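Side-chain contacts in cellulose 1,4-beta-cellobiosidase (PDB 4JJJ), which probably hydrolyses 1,4-beta-glucosidic links in cellulose to release cellobiose, the present chain being its glycoside hydrolase family 48 domain: residues 390-393 and 399-402; 421-426 and 502-507. The protein carries 1 engineered substitution. One frame throughout, in Å; residues are numbered along the deposited sequence.

Contact 1. Residues 390-393 and 399-402; sequences TGLS and YYDW
Ser393 and Tyr400 are joined by the one hydrogen bond across these segments. Tyr400 N donates to Ser393 O over 2.9 Å. The Ser393 N-H does not return the bond to Tyr400; it is taken up by the side-chain oxygen of Gln474, and in the conformer given Ser393 OG bonds to Pro475 O.

The apolar part centres on Leu392, and both of its methyls lie against Tyr400 O. With CG turned anti to the backbone N (chi1 -176°), the branch reaches across to residues 399-400. Leu392 CD2 is 3.6 Å from Tyr400 O and also packs on Tyr399 CB at 3.7 Å. Leu392 CD1 is 3.7 Å from Tyr400 O. It also sits at the edge of the Tyr400 ring, near its plane, and 4.3 Å from Tyr400 CB. The leucine thus touches the bases of the two tyrosines and the backbone of Tyr400. Beside the hydrogen bond, Ser393 CB meets Tyr400 CB at 3.8 Å.

The side chain of Tyr399 also touches Asn277 and Val279, and that of Tyr400 touches Ala374. One face of the Tyr400 ring has Trp402 N 3.8 Å above it, offset toward the rim.

Strand 398-401 also bonds through its backbone to strand 376-378, at Tyr399 with Thr378 and at Asp401 with Gly376. Residues 390-393 lead into strand 394-395 on the other flank. The Ser393-Tyr400 pair therefore closes the open end of a beta-hairpin, 394-395 with 398-401, at the margin of a small antiparallel sheet.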
loop_
_atom_site.group_PDB
_atom_site.type_symbol
_atom_site.label_atom_id
_atom_site.label_comp_id
_atom_site.label_asym_id
_atom_site.label_seq_id
_atom_site.Cartn_x
_atom_site.Cartn_y
_atom_site.Cartn_z
ATOM N N THR A 390 21.772 0.115 21.106
ATOM C CA THR A 390 22.863 -0.830 20.980
ATOM C C THR A 390 22.364 -2.320 21.034
ATOM O O THR A 390 21.482 -2.626 21.808
ATOM C CB THR A 390 23.808 -0.613 22.161
ATOM O OG1 THR A 390 24.256 0.743 22.055
ATOM C CG2 THR A 390 25.043 -1.475 22.068
ATOM N N GLY A 391 22.913 -3.140 20.155
ATOM C CA GLY A 391 22.487 -4.524 20.138
ATOM C C GLY A 391 21.243 -4.828 19.284
ATOM O O GLY A 391 20.844 -6.010 19.128
ATOM N N LEU A 392 20.629 -3.781 18.731
ATOM C CA LEU A 392 19.495 -4.032 17.829
ATOM C C LEU A 392 19.945 -4.866 16.645
ATOM O O LEU A 392 20.976 -4.586 15.999
ATOM C CB LEU A 392 18.916 -2.736 17.352
ATOM C CG LEU A 392 17.625 -2.809 16.443
ATOM C CD1 LEU A 392 16.505 -3.453 17.171
ATOM C CD2 LEU A 392 17.371 -1.385 15.967
ATOM N N SER A 393 19.075 -5.831 16.305
ATOM C CA SER A 393 19.281 -6.708 15.156
ATOM C C SER A 393 19.483 -5.967 13.832
ATOM O O SER A 393 18.868 -4.937 13.556
ATOM C CB SER A 393 18.066 -7.664 15.014
ATOM O OG SER A 393 18.335 -8.700 14.121
ATOM N N TYR A 399 18.440 -1.698 10.237
ATOM C CA TYR A 399 18.064 -1.993 11.563
ATOM C C TYR A 399 16.699 -2.560 11.686
ATOM O O TYR A 399 15.754 -1.946 11.154
ATOM C CB TYR A 399 18.158 -0.713 12.417
ATOM C CG TYR A 399 19.621 -0.226 12.480
ATOM C CD1 TYR A 399 20.497 -0.847 13.306
ATOM C CD2 TYR A 399 20.046 0.770 11.641
ATOM C CE1 TYR A 399 21.843 -0.459 13.317
ATOM C CE2 TYR A 399 21.376 1.161 11.651
ATOM C CZ TYR A 399 22.232 0.535 12.511
ATOM O OH TYR A 399 23.604 0.867 12.532
ATOM N N TYR A 400 16.516 -3.625 12.461
ATOM C CA TYR A 400 15.192 -4.228 12.679
ATOM C C TYR A 400 14.207 -3.236 13.255
ATOM O O TYR A 400 14.487 -2.551 14.228
ATOM C CB TYR A 400 15.301 -5.454 13.613
ATOM C CG TYR A 400 13.947 -5.963 14.023
ATOM C CD1 TYR A 400 13.108 -6.528 13.077
ATOM C CD2 TYR A 400 13.491 -5.896 15.301
ATOM C CE1 TYR A 400 11.840 -6.951 13.377
ATOM C CE2 TYR A 400 12.279 -6.370 15.668
ATOM C CZ TYR A 400 11.364 -6.885 14.707
ATOM O OH TYR A 400 10.089 -7.349 15.022
ATOM N N ASP A 401 13.030 -3.120 12.654
ATOM C CA ASP A 401 11.961 -2.245 13.090
ATOM C C ASP A 401 10.672 -3.082 13.178
ATOM O O ASP A 401 10.163 -3.587 12.207
ATOM C CB ASP A 401 11.718 -1.025 12.200
ATOM C CG ASP A 401 10.913 0.068 12.875
ATOM O OD1 ASP A 401 10.125 -0.258 13.788
ATOM O OD2 ASP A 401 11.140 1.253 12.473
ATOM N N TRP A 402 10.241 -3.291 14.423
ATOM C CA TRP A 402 9.039 -4.083 14.676
ATOM C C TRP A 402 7.706 -3.402 14.183
ATOM O O TRP A 402 6.699 -4.035 14.065
ATOM C CB TRP A 402 8.833 -4.352 16.129
ATOM C CG TRP A 402 8.573 -3.216 17.066
ATOM C CD1 TRP A 402 9.459 -2.340 17.574
ATOM C CD2 TRP A 402 7.263 -2.803 17.526
ATOM N NE1 TRP A 402 8.809 -1.431 18.371
ATOM C CE2 TRP A 402 7.464 -1.739 18.403
ATOM C CE3 TRP A 402 5.990 -3.308 17.354
ATOM C CZ2 TRP A 402 6.404 -1.042 18.995
ATOM C CZ3 TRP A 402 4.944 -2.694 17.966
ATOM C CH2 TRP A 402 5.160 -1.533 18.777
#

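Contact 2. Residues 421-426 and 502-507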
loop_
_atom_site.group_PDB
_atom_site.type_symbol
_atom_site.label_atom_id
_atom_site.label_comp_id
_atom_site.label_asym_id
_atom_site.label_seq_id
_atom_site.Cartn_x
_atom_site.Cartn_y
_atom_site.Cartn_z
ATOM N N ASN A 421 1.481 -10.797 2.094
ATOM C CA ASN A 421 2.824 -11.276 1.746
ATOM C C ASN A 421 2.844 -12.766 1.469
ATOM O O ASN A 421 3.309 -13.228 0.395
ATOM C CB ASN A 421 3.795 -10.912 2.834
ATOM C CG ASN A 421 5.050 -11.723 2.750
ATOM O OD1 ASN A 421 5.624 -11.800 1.724
ATOM N ND2 ASN A 421 5.588 -12.097 3.920
ATOM N N MET A 422 2.256 -13.525 2.355
ATOM C CA MET A 422 2.352 -14.964 2.301
ATOM C C MET A 422 1.709 -15.520 1.072
ATOM O O MET A 422 2.208 -16.484 0.525
ATOM C CB MET A 422 1.867 -15.722 3.545
ATOM C CG MET A 422 2.534 -17.077 3.759
ATOM S SD MET A 422 4.338 -17.109 3.803
ATOM C CE MET A 422 4.714 -15.942 5.110
ATOM N N GLU A 423 0.589 -14.928 0.662
ATOM C CA GLU A 423 -0.075 -15.405 -0.615
ATOM C C GLU A 423 0.892 -15.319 -1.819
ATOM O O GLU A 423 0.916 -16.228 -2.640
ATOM C CB GLU A 423 -1.310 -14.605 -0.943
ATOM C CG GLU A 423 -2.170 -15.280 -2.007
ATOM C CD GLU A 423 -3.352 -14.465 -2.415
ATOM O OE1 GLU A 423 -4.076 -14.011 -1.502
ATOM O OE2 GLU A 423 -3.522 -14.349 -3.620
ATOM N N ARG A 424 1.729 -14.289 -1.816
ATOM C CA ARG A 424 2.626 -14.117 -2.925
ATOM C C ARG A 424 3.763 -15.189 -2.825
ATOM O O ARG A 424 4.185 -15.735 -3.840
ATOM C CB ARG A 424 3.242 -12.736 -2.904
ATOM C CG ARG A 424 2.222 -11.575 -3.017
ATOM C CD ARG A 424 2.775 -10.353 -2.331
ATOM N NE ARG A 424 1.775 -9.311 -2.308
ATOM C CZ ARG A 424 1.719 -8.286 -1.450
ATOM N NH1 ARG A 424 2.655 -8.151 -0.584
ATOM N NH2 ARG A 424 0.635 -7.473 -1.455
ATOM N N VAL A 425 4.201 -15.450 -1.580
ATOM C CA VAL A 425 5.183 -16.529 -1.326
ATOM C C VAL A 425 4.595 -17.871 -1.756
ATOM O O VAL A 425 5.303 -18.680 -2.376
ATOM C CB VAL A 425 5.610 -16.522 0.168
ATOM C CG1 VAL A 425 6.609 -17.646 0.449
ATOM C CG2 VAL A 425 6.203 -15.145 0.500
ATOM N N ALA A 426 3.324 -18.145 -1.401
ATOM C CA ALA A 426 2.678 -19.355 -1.812
ATOM C C ALA A 426 2.528 -19.437 -3.295
ATOM O O ALA A 426 2.610 -20.566 -3.873
ATOM C CB ALA A 426 1.343 -19.508 -1.075
ATOM N N THR A 502 -9.734 -12.996 5.133
ATOM C CA THR A 502 -10.205 -14.365 4.975
ATOM C C THR A 502 -9.851 -14.897 3.594
ATOM O O THR A 502 -9.335 -15.985 3.456
ATOM C CB THR A 502 -11.693 -14.510 5.327
ATOM O OG1 THR A 502 -11.872 -14.117 6.707
ATOM C CG2 THR A 502 -12.184 -15.946 5.120
ATOM N N ALA A 503 -10.186 -14.151 2.566
ATOM C CA ALA A 503 -9.943 -14.607 1.190
ATOM C C ALA A 503 -8.455 -14.772 0.906
ATOM O O ALA A 503 -8.065 -15.742 0.277
ATOM C CB ALA A 503 -10.633 -13.655 0.271
ATOM N N ALA A 504 -7.621 -13.845 1.407
ATOM C CA ALA A 504 -6.202 -13.958 1.194
ATOM C C ALA A 504 -5.655 -15.159 1.961
ATOM O O ALA A 504 -4.734 -15.852 1.484
ATOM C CB ALA A 504 -5.517 -12.655 1.640
ATOM N N LEU A 505 -6.163 -15.441 3.151
ATOM C CA LEU A 505 -5.737 -16.601 3.914
ATOM C C LEU A 505 -6.128 -17.887 3.149
ATOM O O LEU A 505 -5.308 -18.786 2.984
ATOM C CB LEU A 505 -6.349 -16.557 5.311
ATOM C CG LEU A 505 -6.042 -17.767 6.196
ATOM C CD1 LEU A 505 -4.541 -17.960 6.325
ATOM C CD2 LEU A 505 -6.760 -17.583 7.525
ATOM N N ALA A 506 -7.341 -17.946 2.649
ATOM C CA ALA A 506 -7.807 -19.087 1.896
ATOM C C ALA A 506 -6.880 -19.302 0.688
ATOM O O ALA A 506 -6.487 -20.470 0.405
ATOM C CB ALA A 506 -9.185 -18.911 1.416
ATOM N N LYS A 507 -6.517 -18.231 -0.051
ATOM C CA LYS A 507 -5.634 -18.405 -1.199
ATOM C C LYS A 507 -4.268 -18.912 -0.798
ATOM O O LYS A 507 -3.670 -19.776 -1.468
ATOM C CB LYS A 507 -5.577 -17.154 -1.992
ATOM C CG LYS A 507 -6.823 -16.874 -2.835
ATOM C CD LYS A 507 -6.678 -15.672 -3.690
ATOM C CE LYS A 507 -6.784 -14.354 -2.910
ATOM N NZ LYS A 507 -6.112 -13.207 -3.647
#
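Glu423 and Lys507 cross obliquely between two helices, and the lysine ammonium meets the carboxylate at its oxygen end. Lys507 NZ reaches Glu423 OE2 at 2.8 Å, on the syn lone pair of that oxygen. A second, weak bond runs from Lys507 NZ to Glu423 OE1 at 3.1 Å, so both oxygens share the charge in a forked salt bridge. Glu423 is extended beyond CG, with chi2 at -176°, and carries its acid straight over to the partner helix. Lys507 instead bends at chi3 (-75°), which folds its CD and CE alongside the carboxylate. Glu423 OE1 also lies 3.4 Å from Ala504 CA, where the small alanine lets the acid come close to the helix backbone.

The pair is buried. Lys507 NZ has a second acid, Glu625, and a hydrogen bond to Thr628 OG1. With an alanine here instead of Glu423, Lys507 would probably lose one of its two acid partners and a gap would open beside Ala504.

Helix 620-637, which supplies Glu625 and Thr628, covers the salt bridge. Helix 435-450 packs against Met422 and Val425 of helix 416-432, and helix 519-533 against Thr502, Leu505 and Ala506 of helix 499-516.

The contacts follow in series along the chain: strand 398-401 of contact 1 precedes helix 416-432 of contact 2. Their centres are 28 Å apart and their nearest atoms about 12 Å, so they do not touch. Contact 1 joins the loop leading into strand 394-395 to strand 398-401; contact 2 joins helices of the (alpha/alpha)6 barrel. Contact 2 is near the predicted active site. The Glu423 side chain is about 10 Å from that of engineered Asn224, the predicted nucleophile position, and the Ala504 side chain about 9 Å from a bound glucose. Helix 416-432 also carries Phe417 and Trp420 of the glycan pocket. In contact 1, the Tyr399 side chain is about 12 Å from a bound iron ion.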